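Local coordinates for 3-dehydroshikimate dehydratase (Pseudomonas putida, PDB 5HMQ), which converts 3-dehydroshikimate to protocatechuate with loss of water, using a divalent metal cation, as a step in the degradation of quinate and shikimate, at residues H445-L450 with R496-I501; S519-I524 with E596-E601. All coordinates share one frame; numbering follows the deposited sequence.

Interaction 1: H445-L450 with R496-I501. With MG (magnesium ion), chain L.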
ATOM      1  N   HIS C 445     -13.649 -23.505   7.740  1.00 52.01           N
ATOM      2  CA  HIS C 445     -13.284 -22.116   7.513  1.00 50.32           C
ATOM      3  C   HIS C 445     -12.026 -22.071   6.663  1.00 50.22           C
ATOM      4  O   HIS C 445     -11.289 -23.055   6.550  1.00 49.00           O
ATOM      5  CB  HIS C 445     -13.083 -21.349   8.828  1.00 48.39           C
ATOM      6  CG  HIS C 445     -11.985 -21.887   9.692  1.00 46.25           C
ATOM      7  ND1 HIS C 445     -12.217 -22.754  10.737  1.00 46.39           N
ATOM      8  CD2 HIS C 445     -10.649 -21.661   9.680  1.00 48.30           C
ATOM      9  CE1 HIS C 445     -11.072 -23.046  11.328  1.00 47.59           C
ATOM     10  NE2 HIS C 445     -10.105 -22.397  10.704  1.00 47.82           N
HETATM   11  N   MSE C 446     -11.799 -20.912   6.057  1.00 53.91           N
HETATM   12  CA  MSE C 446     -10.628 -20.703   5.225  1.00 52.86           C
HETATM   13  C   MSE C 446     -10.093 -19.294   5.438  1.00 54.95           C
HETATM   14  O   MSE C 446     -10.813 -18.309   5.259  1.00 52.79           O
HETATM   15  CB  MSE C 446     -10.962 -20.943   3.754  1.00 53.07           C
HETATM   16  CG  MSE C 446      -9.755 -20.888   2.838  1.00 62.78           C
HETATM   17 SE   MSE C 446     -10.144 -21.504   1.029  1.00 68.12          SE
HETATM   18  CE  MSE C 446     -11.506 -20.187   0.544  1.00 64.80           C
ATOM     19  N   ALA C 447      -8.828 -19.209   5.834  1.00 47.10           N
ATOM     20  CA  ALA C 447      -8.199 -17.943   6.177  1.00 47.59           C
ATOM     21  C   ALA C 447      -7.438 -17.381   4.986  1.00 48.07           C
ATOM     22  O   ALA C 447      -6.821 -18.127   4.219  1.00 48.76           O
ATOM     23  CB  ALA C 447      -7.250 -18.106   7.366  1.00 46.86           C
ATOM     24  N   LEU C 448      -7.490 -16.060   4.834  1.00 45.80           N
ATOM     25  CA  LEU C 448      -6.721 -15.362   3.817  1.00 45.65           C
ATOM     26  C   LEU C 448      -5.650 -14.506   4.480  1.00 45.33           C
ATOM     27  O   LEU C 448      -5.885 -13.908   5.535  1.00 47.85           O
ATOM     28  CB  LEU C 448      -7.626 -14.478   2.953  1.00 44.89           C
ATOM     29  CG  LEU C 448      -8.847 -15.114   2.294  1.00 44.20           C
ATOM     30  CD1 LEU C 448      -9.565 -14.082   1.416  1.00 46.96           C
ATOM     31  CD2 LEU C 448      -8.491 -16.386   1.517  1.00 47.74           C
ATOM     32  N   ALA C 449      -4.478 -14.454   3.859  1.00 45.61           N
ATOM     33  CA  ALA C 449      -3.428 -13.521   4.240  1.00 45.78           C
ATOM     34  C   ALA C 449      -3.412 -12.403   3.210  1.00 46.68           C
ATOM     35  O   ALA C 449      -3.150 -12.651   2.030  1.00 44.56           O
ATOM     36  CB  ALA C 449      -2.070 -14.216   4.326  1.00 43.64           C
ATOM     37  N   LEU C 450      -3.712 -11.182   3.648  1.00 46.30           N
ATOM     38  CA  LEU C 450      -3.880 -10.068   2.728  1.00 45.12           C
ATOM     39  C   LEU C 450      -2.934  -8.926   3.075  1.00 45.79           C
ATOM     40  O   LEU C 450      -2.540  -8.775   4.236  1.00 47.23           O
ATOM     41  CB  LEU C 450      -5.325  -9.549   2.754  1.00 48.33           C
ATOM     42  CG  LEU C 450      -6.422 -10.538   2.354  1.00 47.99           C
ATOM     43  CD1 LEU C 450      -7.801  -9.952   2.623  1.00 46.06           C
ATOM     44  CD2 LEU C 450      -6.281 -10.934   0.894  1.00 47.94           C
ATOM     45  N   ARG C 496     -16.990 -19.146   6.424  1.00 50.54           N
ATOM     46  CA  ARG C 496     -16.223 -18.414   7.427  1.00 47.30           C
ATOM     47  C   ARG C 496     -14.862 -18.093   6.839  1.00 48.10           C
ATOM     48  O   ARG C 496     -14.196 -18.970   6.280  1.00 49.67           O
ATOM     49  CB  ARG C 496     -16.069 -19.197   8.738  1.00 45.74           C
ATOM     50  CG  ARG C 496     -17.373 -19.649   9.372  1.00 49.58           C
ATOM     51  CD  ARG C 496     -17.132 -20.229  10.761  1.00 51.21           C
ATOM     52  NE  ARG C 496     -16.711 -19.232  11.740  1.00 52.39           N
ATOM     53  CZ  ARG C 496     -16.670 -19.442  13.050  1.00 53.87           C
ATOM     54  NH1 ARG C 496     -17.031 -20.615  13.538  1.00 53.20           N
ATOM     55  NH2 ARG C 496     -16.277 -18.478  13.872  1.00 52.40           N
ATOM     56  N   LEU C 497     -14.444 -16.839   6.984  1.00 50.86           N
ATOM     57  CA  LEU C 497     -13.286 -16.309   6.268  1.00 49.55           C
ATOM     58  C   LEU C 497     -12.473 -15.427   7.201  1.00 48.38           C
ATOM     59  O   LEU C 497     -12.614 -14.198   7.203  1.00 47.06           O
ATOM     60  CB  LEU C 497     -13.735 -15.537   5.025  1.00 47.83           C
ATOM     61  CG  LEU C 497     -12.730 -15.277   3.906  1.00 54.30           C
ATOM     62  CD1 LEU C 497     -12.629 -16.490   2.996  1.00 54.52           C
ATOM     63  CD2 LEU C 497     -13.157 -14.049   3.122  1.00 54.51           C
ATOM     64  N   PRO C 498     -11.619 -16.025   8.030  1.00 49.18           N
ATOM     65  CA  PRO C 498     -10.666 -15.218   8.796  1.00 48.22           C
ATOM     66  C   PRO C 498      -9.650 -14.570   7.873  1.00 49.97           C
ATOM     67  O   PRO C 498      -9.351 -15.073   6.787  1.00 47.76           O
ATOM     68  CB  PRO C 498     -10.012 -16.229   9.746  1.00 48.90           C
ATOM     69  CG  PRO C 498     -10.280 -17.561   9.149  1.00 49.06           C
ATOM     70  CD  PRO C 498     -11.564 -17.450   8.392  1.00 49.93           C
ATOM     71  N   LEU C 499      -9.135 -13.423   8.306  1.00 49.63           N
ATOM     72  CA  LEU C 499      -8.297 -12.583   7.463  1.00 50.87           C
ATOM     73  C   LEU C 499      -7.070 -12.152   8.249  1.00 49.04           C
ATOM     74  O   LEU C 499      -7.195 -11.495   9.289  1.00 51.16           O
ATOM     75  CB  LEU C 499      -9.083 -11.371   6.954  1.00 51.51           C
ATOM     76  CG  LEU C 499     -10.353 -11.721   6.174  1.00 48.78           C
ATOM     77  CD1 LEU C 499     -11.303 -10.541   6.107  1.00 47.23           C
ATOM     78  CD2 LEU C 499     -10.015 -12.218   4.780  1.00 47.44           C
ATOM     79  N   ASN C 500      -5.896 -12.511   7.744  1.00 46.00           N
ATOM     80  CA  ASN C 500      -4.618 -12.169   8.345  1.00 47.09           C
ATOM     81  C   ASN C 500      -3.880 -11.172   7.462  1.00 48.86           C
ATOM     82  O   ASN C 500      -4.231 -10.945   6.301  1.00 46.01           O
ATOM     83  CB  ASN C 500      -3.762 -13.422   8.564  1.00 48.36           C
ATOM     84  CG  ASN C 500      -4.423 -14.435   9.480  1.00 50.97           C
ATOM     85  OD1 ASN C 500      -4.214 -14.421  10.695  1.00 56.07           O
ATOM     86  ND2 ASN C 500      -5.225 -15.320   8.903  1.00 49.72           N
ATOM     87  N   ILE C 501      -2.845 -10.570   8.036  1.00 50.89           N
ATOM     88  CA  ILE C 501      -2.040  -9.559   7.361  1.00 50.62           C
ATOM     89  C   ILE C 501      -0.781 -10.224   6.821  1.00 50.64           C
ATOM     90  O   ILE C 501      -0.008 -10.821   7.578  1.00 49.84           O
ATOM     91  CB  ILE C 501      -1.696  -8.396   8.302  1.00 49.47           C
ATOM     92  CG1 ILE C 501      -2.978  -7.700   8.764  1.00 47.91           C
ATOM     93  CG2 ILE C 501      -0.763  -7.413   7.612  1.00 49.94           C
ATOM     94  CD1 ILE C 501      -2.749  -6.582   9.756  1.00 48.65           C
TER
HETATM   95 MG    MG L 702      -8.159 -22.037  11.635  1.00 45.35          MG
HETATM   96  O   HOH W   1      -8.661 -19.738  11.937  1.00 46.31           O
HETATM   97  O   HOH W   2      -8.969 -22.574  13.465  1.00 46.99           O
HETATM   98  O   HOH W   3      -6.428 -21.565  12.670  1.00 50.99           O

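Interaction 2: S519-I524 with E596-E601. With MG (magnesium ion), chain L.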
ATOM      1  N   SER C 519       0.611 -12.859  -0.899  1.00 50.84           N
ATOM      2  CA  SER C 519      -0.678 -13.052  -0.264  1.00 51.02           C
ATOM      3  C   SER C 519      -1.395 -14.230  -0.911  1.00 51.85           C
ATOM      4  O   SER C 519      -0.940 -14.796  -1.907  1.00 51.45           O
ATOM      5  CB  SER C 519      -1.510 -11.773  -0.369  1.00 51.16           C
ATOM      6  OG  SER C 519      -0.834 -10.684   0.233  1.00 48.24           O
ATOM      7  N   GLY C 520      -2.523 -14.603  -0.331  1.00 46.60           N
ATOM      8  CA  GLY C 520      -3.265 -15.745  -0.808  1.00 47.36           C
ATOM      9  C   GLY C 520      -3.852 -16.512   0.354  1.00 44.83           C
ATOM     10  O   GLY C 520      -4.084 -15.960   1.426  1.00 43.49           O
ATOM     11  N   VAL C 521      -4.124 -17.797   0.119  1.00 44.26           N
ATOM     12  CA  VAL C 521      -4.719 -18.634   1.153  1.00 44.13           C
ATOM     13  C   VAL C 521      -3.759 -18.789   2.318  1.00 43.50           C
ATOM     14  O   VAL C 521      -2.595 -19.172   2.148  1.00 42.69           O
ATOM     15  CB  VAL C 521      -5.110 -20.001   0.575  1.00 46.27           C
ATOM     16  CG1 VAL C 521      -5.345 -21.004   1.701  1.00 51.75           C
ATOM     17  CG2 VAL C 521      -6.357 -19.867  -0.258  1.00 45.07           C
ATOM     18  N   HIS C 522      -4.245 -18.476   3.519  1.00 43.52           N
ATOM     19  CA  HIS C 522      -3.450 -18.685   4.718  1.00 44.66           C
ATOM     20  C   HIS C 522      -3.518 -20.144   5.153  1.00 47.20           C
ATOM     21  O   HIS C 522      -2.483 -20.796   5.323  1.00 47.51           O
ATOM     22  CB  HIS C 522      -3.926 -17.753   5.834  1.00 44.91           C
ATOM     23  CG  HIS C 522      -3.063 -17.782   7.057  1.00 45.91           C
ATOM     24  ND1 HIS C 522      -3.418 -18.461   8.202  1.00 46.10           N
ATOM     25  CD2 HIS C 522      -1.861 -17.215   7.312  1.00 47.15           C
ATOM     26  CE1 HIS C 522      -2.472 -18.310   9.112  1.00 44.74           C
ATOM     27  NE2 HIS C 522      -1.515 -17.559   8.596  1.00 48.44           N
ATOM     28  N   HIS C 523      -4.730 -20.674   5.326  1.00 47.48           N
ATOM     29  CA  HIS C 523      -4.909 -22.091   5.607  1.00 46.70           C
ATOM     30  C   HIS C 523      -6.354 -22.482   5.342  1.00 46.66           C
ATOM     31  O   HIS C 523      -7.253 -21.637   5.308  1.00 46.72           O
ATOM     32  CB  HIS C 523      -4.513 -22.444   7.047  1.00 47.65           C
ATOM     33  CG  HIS C 523      -5.466 -21.942   8.088  1.00 47.99           C
ATOM     34  ND1 HIS C 523      -5.332 -20.709   8.687  1.00 45.46           N
ATOM     35  CD2 HIS C 523      -6.550 -22.521   8.657  1.00 47.11           C
ATOM     36  CE1 HIS C 523      -6.302 -20.544   9.570  1.00 45.38           C
ATOM     37  NE2 HIS C 523      -7.054 -21.629   9.571  1.00 45.52           N
ATOM     38  N   ILE C 524      -6.561 -23.782   5.155  1.00 47.01           N
ATOM     39  CA  ILE C 524      -7.877 -24.365   4.923  1.00 46.78           C
ATOM     40  C   ILE C 524      -8.138 -25.375   6.031  1.00 48.02           C
ATOM     41  O   ILE C 524      -7.282 -26.219   6.322  1.00 46.95           O
ATOM     42  CB  ILE C 524      -7.971 -25.027   3.536  1.00 44.04           C
ATOM     43  CG1 ILE C 524      -7.604 -24.021   2.442  1.00 43.55           C
ATOM     44  CG2 ILE C 524      -9.364 -25.589   3.301  1.00 42.62           C
ATOM     45  CD1 ILE C 524      -7.072 -24.659   1.181  1.00 42.24           C
ATOM     46  N   GLU C 596       5.780 -23.616   1.477  1.00 57.27           N
ATOM     47  CA  GLU C 596       5.944 -22.260   2.003  1.00 56.89           C
ATOM     48  C   GLU C 596       4.767 -21.346   1.663  1.00 58.01           C
ATOM     49  O   GLU C 596       4.930 -20.128   1.562  1.00 56.10           O
ATOM     50  CB  GLU C 596       7.260 -21.638   1.522  1.00 59.39           C
ATOM     51  CG  GLU C 596       8.486 -22.527   1.714  1.00 62.84           C
ATOM     52  CD  GLU C 596       8.958 -22.606   3.161  1.00 70.35           C
ATOM     53  OE1 GLU C 596       8.268 -22.072   4.052  1.00 73.16           O
ATOM     54  OE2 GLU C 596      10.025 -23.203   3.402  1.00 73.06           O
ATOM     55  N   ARG C 597       3.571 -21.912   1.502  1.00 55.88           N
ATOM     56  CA  ARG C 597       2.373 -21.103   1.308  1.00 51.80           C
ATOM     57  C   ARG C 597       1.312 -21.470   2.334  1.00 50.54           C
ATOM     58  O   ARG C 597       1.489 -21.244   3.537  1.00 51.79           O
ATOM     59  CB  ARG C 597       1.809 -21.283  -0.102  1.00 50.40           C
ATOM     60  CG  ARG C 597       2.844 -21.600  -1.149  1.00 52.12           C
ATOM     61  CD  ARG C 597       2.945 -20.506  -2.186  1.00 56.00           C
ATOM     62  NE  ARG C 597       4.037 -20.772  -3.116  1.00 58.74           N
ATOM     63  CZ  ARG C 597       4.416 -19.945  -4.084  1.00 57.15           C
ATOM     64  NH1 ARG C 597       3.788 -18.790  -4.254  1.00 57.48           N
ATOM     65  NH2 ARG C 597       5.424 -20.273  -4.880  1.00 58.15           N
ATOM     66  N   PHE C 598       0.210 -22.041   1.862  1.00 46.00           N
ATOM     67  CA  PHE C 598      -0.885 -22.426   2.736  1.00 48.25           C
ATOM     68  C   PHE C 598      -0.589 -23.748   3.432  1.00 49.61           C
ATOM     69  O   PHE C 598       0.139 -24.603   2.917  1.00 48.94           O
ATOM     70  CB  PHE C 598      -2.182 -22.543   1.934  1.00 47.45           C
ATOM     71  CG  PHE C 598      -2.037 -23.325   0.655  1.00 48.10           C
ATOM     72  CD1 PHE C 598      -2.143 -24.707   0.650  1.00 49.26           C
ATOM     73  CD2 PHE C 598      -1.797 -22.672  -0.544  1.00 49.62           C
ATOM     74  CE1 PHE C 598      -2.008 -25.423  -0.527  1.00 51.12           C
ATOM     75  CE2 PHE C 598      -1.661 -23.382  -1.723  1.00 48.21           C
ATOM     76  CZ  PHE C 598      -1.767 -24.759  -1.714  1.00 51.60           C
ATOM     77  N   PHE C 599      -1.161 -23.905   4.620  1.00 49.72           N
ATOM     78  CA  PHE C 599      -1.156 -25.167   5.339  1.00 50.21           C
ATOM     79  C   PHE C 599      -2.597 -25.608   5.558  1.00 50.01           C
ATOM     80  O   PHE C 599      -3.545 -24.898   5.219  1.00 49.50           O
ATOM     81  CB  PHE C 599      -0.402 -25.054   6.676  1.00 49.91           C
ATOM     82  CG  PHE C 599      -0.940 -23.996   7.602  1.00 51.40           C
ATOM     83  CD1 PHE C 599      -0.509 -22.682   7.503  1.00 52.28           C
ATOM     84  CD2 PHE C 599      -1.847 -24.324   8.598  1.00 50.77           C
ATOM     85  CE1 PHE C 599      -0.992 -21.709   8.360  1.00 51.31           C
ATOM     86  CE2 PHE C 599      -2.330 -23.357   9.463  1.00 49.17           C
ATOM     87  CZ  PHE C 599      -1.903 -22.049   9.343  1.00 52.22           C
ATOM     88  N   PHE C 600      -2.760 -26.802   6.116  1.00 50.58           N
ATOM     89  CA  PHE C 600      -4.082 -27.358   6.351  1.00 47.84           C
ATOM     90  C   PHE C 600      -4.317 -27.540   7.842  1.00 48.63           C
ATOM     91  O   PHE C 600      -3.379 -27.601   8.642  1.00 48.68           O
ATOM     92  CB  PHE C 600      -4.263 -28.694   5.621  1.00 45.93           C
ATOM     93  CG  PHE C 600      -4.232 -28.571   4.126  1.00 47.31           C
ATOM     94  CD1 PHE C 600      -3.044 -28.705   3.433  1.00 48.26           C
ATOM     95  CD2 PHE C 600      -5.392 -28.313   3.415  1.00 48.23           C
ATOM     96  CE1 PHE C 600      -3.012 -28.591   2.055  1.00 48.40           C
ATOM     97  CE2 PHE C 600      -5.366 -28.197   2.037  1.00 49.11           C
ATOM     98  CZ  PHE C 600      -4.174 -28.335   1.357  1.00 47.97           C
ATOM     99  N   GLU C 601      -5.595 -27.623   8.205  1.00 47.05           N
ATOM    100  CA  GLU C 601      -6.013 -27.772   9.588  1.00 44.30           C
ATOM    101  C   GLU C 601      -7.156 -28.771   9.652  1.00 47.13           C
ATOM    102  O   GLU C 601      -8.054 -28.753   8.804  1.00 45.98           O
ATOM    103  CB  GLU C 601      -6.453 -26.428  10.188  1.00 46.78           C
ATOM    104  CG  GLU C 601      -6.986 -26.522  11.609  1.00 46.24           C
ATOM    105  CD  GLU C 601      -7.475 -25.188  12.141  1.00 49.13           C
ATOM    106  OE1 GLU C 601      -7.629 -24.247  11.334  1.00 52.29           O
ATOM    107  OE2 GLU C 601      -7.708 -25.080  13.365  1.00 48.87           O
TER
HETATM  108 MG    MG L 702      -8.159 -22.037  11.635  1.00 45.35          MG
HETATM  109  O   HOH W   4       0.022 -19.987   5.289  1.00 43.64           O
HETATM  110  O   HOH W   2      -8.969 -22.574  13.465  1.00 46.99           O
HETATM  111  O   HOH W   1      -8.661 -19.738  11.937  1.00 46.31           O
HETATM  112  O   HOH W   3      -6.428 -21.565  12.670  1.00 50.99           O

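Interaction 1: H445-L450 with R496-I501
Leu448 O accepts the N-H of Asn500 from the parallel strand 496-501, 2.6 Å between N and O, nearly straight and close to the carbonyl line, and is also approached by the CA-H of Leu499, a longer C-H...O contact. The ladder runs on through Leu450 N to Asn500 O at 2.7 Å and back through Leu448 N to Pro498 O at 2.9 Å. One rung is missing because Pro498 has no N-H: its CD lies 3.3 Å from Met446 O. Met446 N to Arg496 O, 3.1 Å, restores the pattern.

On one face Leu499 CD2 fits between Leu448 CB and Leu450 CD1, 3.8 Å from the latter, and Trp458 packs on both Leu448 and Leu450. On the opposite face, with His445, Pro498 CG presses on Ala447 CB at 3.6 Å. His445 CG sits between its backbone N and carbonyl carbon (chi1 61°), bringing NE2 to 2.2 Å from the magnesium ion. The pairing joins the first and last strands of a βαβββ module of the vicinal oxygen chelate fold. Met446 O, denied an N-H by Pro498, is met by weaker C-H contacts, while N-H...O bonds on either side keep the strands paired next to the metal ligand His445.

Interaction 2: S519-I524 with E596-E601
His523 CB lies over the ring of Phe599, 3.5 Å from its centroid and 15° off the normal, a clear CH-pi contact. Beyond CB, chi1 of 72° sets CG between the backbone N and the carbonyl carbon, and the imidazole slides past the phenyl ring, nearly parallel to it but barely overlapping. CG and ND1 meet Phe599 CE2 and CZ at this margin, and CD2 lies beside Glu601 OE1 at 3.4 Å. ND1 also donates to ND1 of the adjacent His522 at 3.0 Å, with the acceptor in the plane of the His523 ring. NE2, at the tip, binds the magnesium ion at 2.4 Å.

Glu601 supplies the next ligand: its extended chain carries OE1 to 2.3 Å from the metal, so the 3.2 Å between His523 NE2 and Glu601 OE1 separates co-ligands. With His445 they form a two-histidine, one-carboxylate site, as in related dioxygenases. OE2 accepts from a metal-bound water and from His588 ND1. Phe599 turns an edge to the face of His522, planes 73° apart, completing an aromatic cluster.

The backbones pair in parallel through Ile524 N to Phe599 O and Glu601 N to Ile524 O, 2.9 Å. Towards the other end Phe599 N to His522 O is weak at 3.5 Å, and a water donates to both His522 O and Arg597 O. His522 and His523 together face Ala447 in a classic beta bulge. The ND1 bond to His522 and the NE2 bond to the metal hold the imidazole's rotation, while the CH-pi contact seats CB on Phe599.

Interactions 1 and 2 lie in one mixed sheet of the C-terminal dioxygenase-like domain, their centres about 9 Å apart, and follow each other in series along the chain. Strand 440-450 belongs to the first and 520-528 to the second; they run antiparallel as neighbours, joined by Ala447 O to His522 N (2.7 Å) and Ala449 N to Gly520 O (2.9 Å). In the order 496-501, 440-450, 520-528, 599-606, interaction 1 joins the first and fourth strands of one four-stranded module and interaction 2 those of the next, as in the vicinal oxygen chelate fold. Interaction 1 contributes one magnesium ligand and interaction 2 the other two, so the three protein ligands are split between the modules, and the complete set needs both.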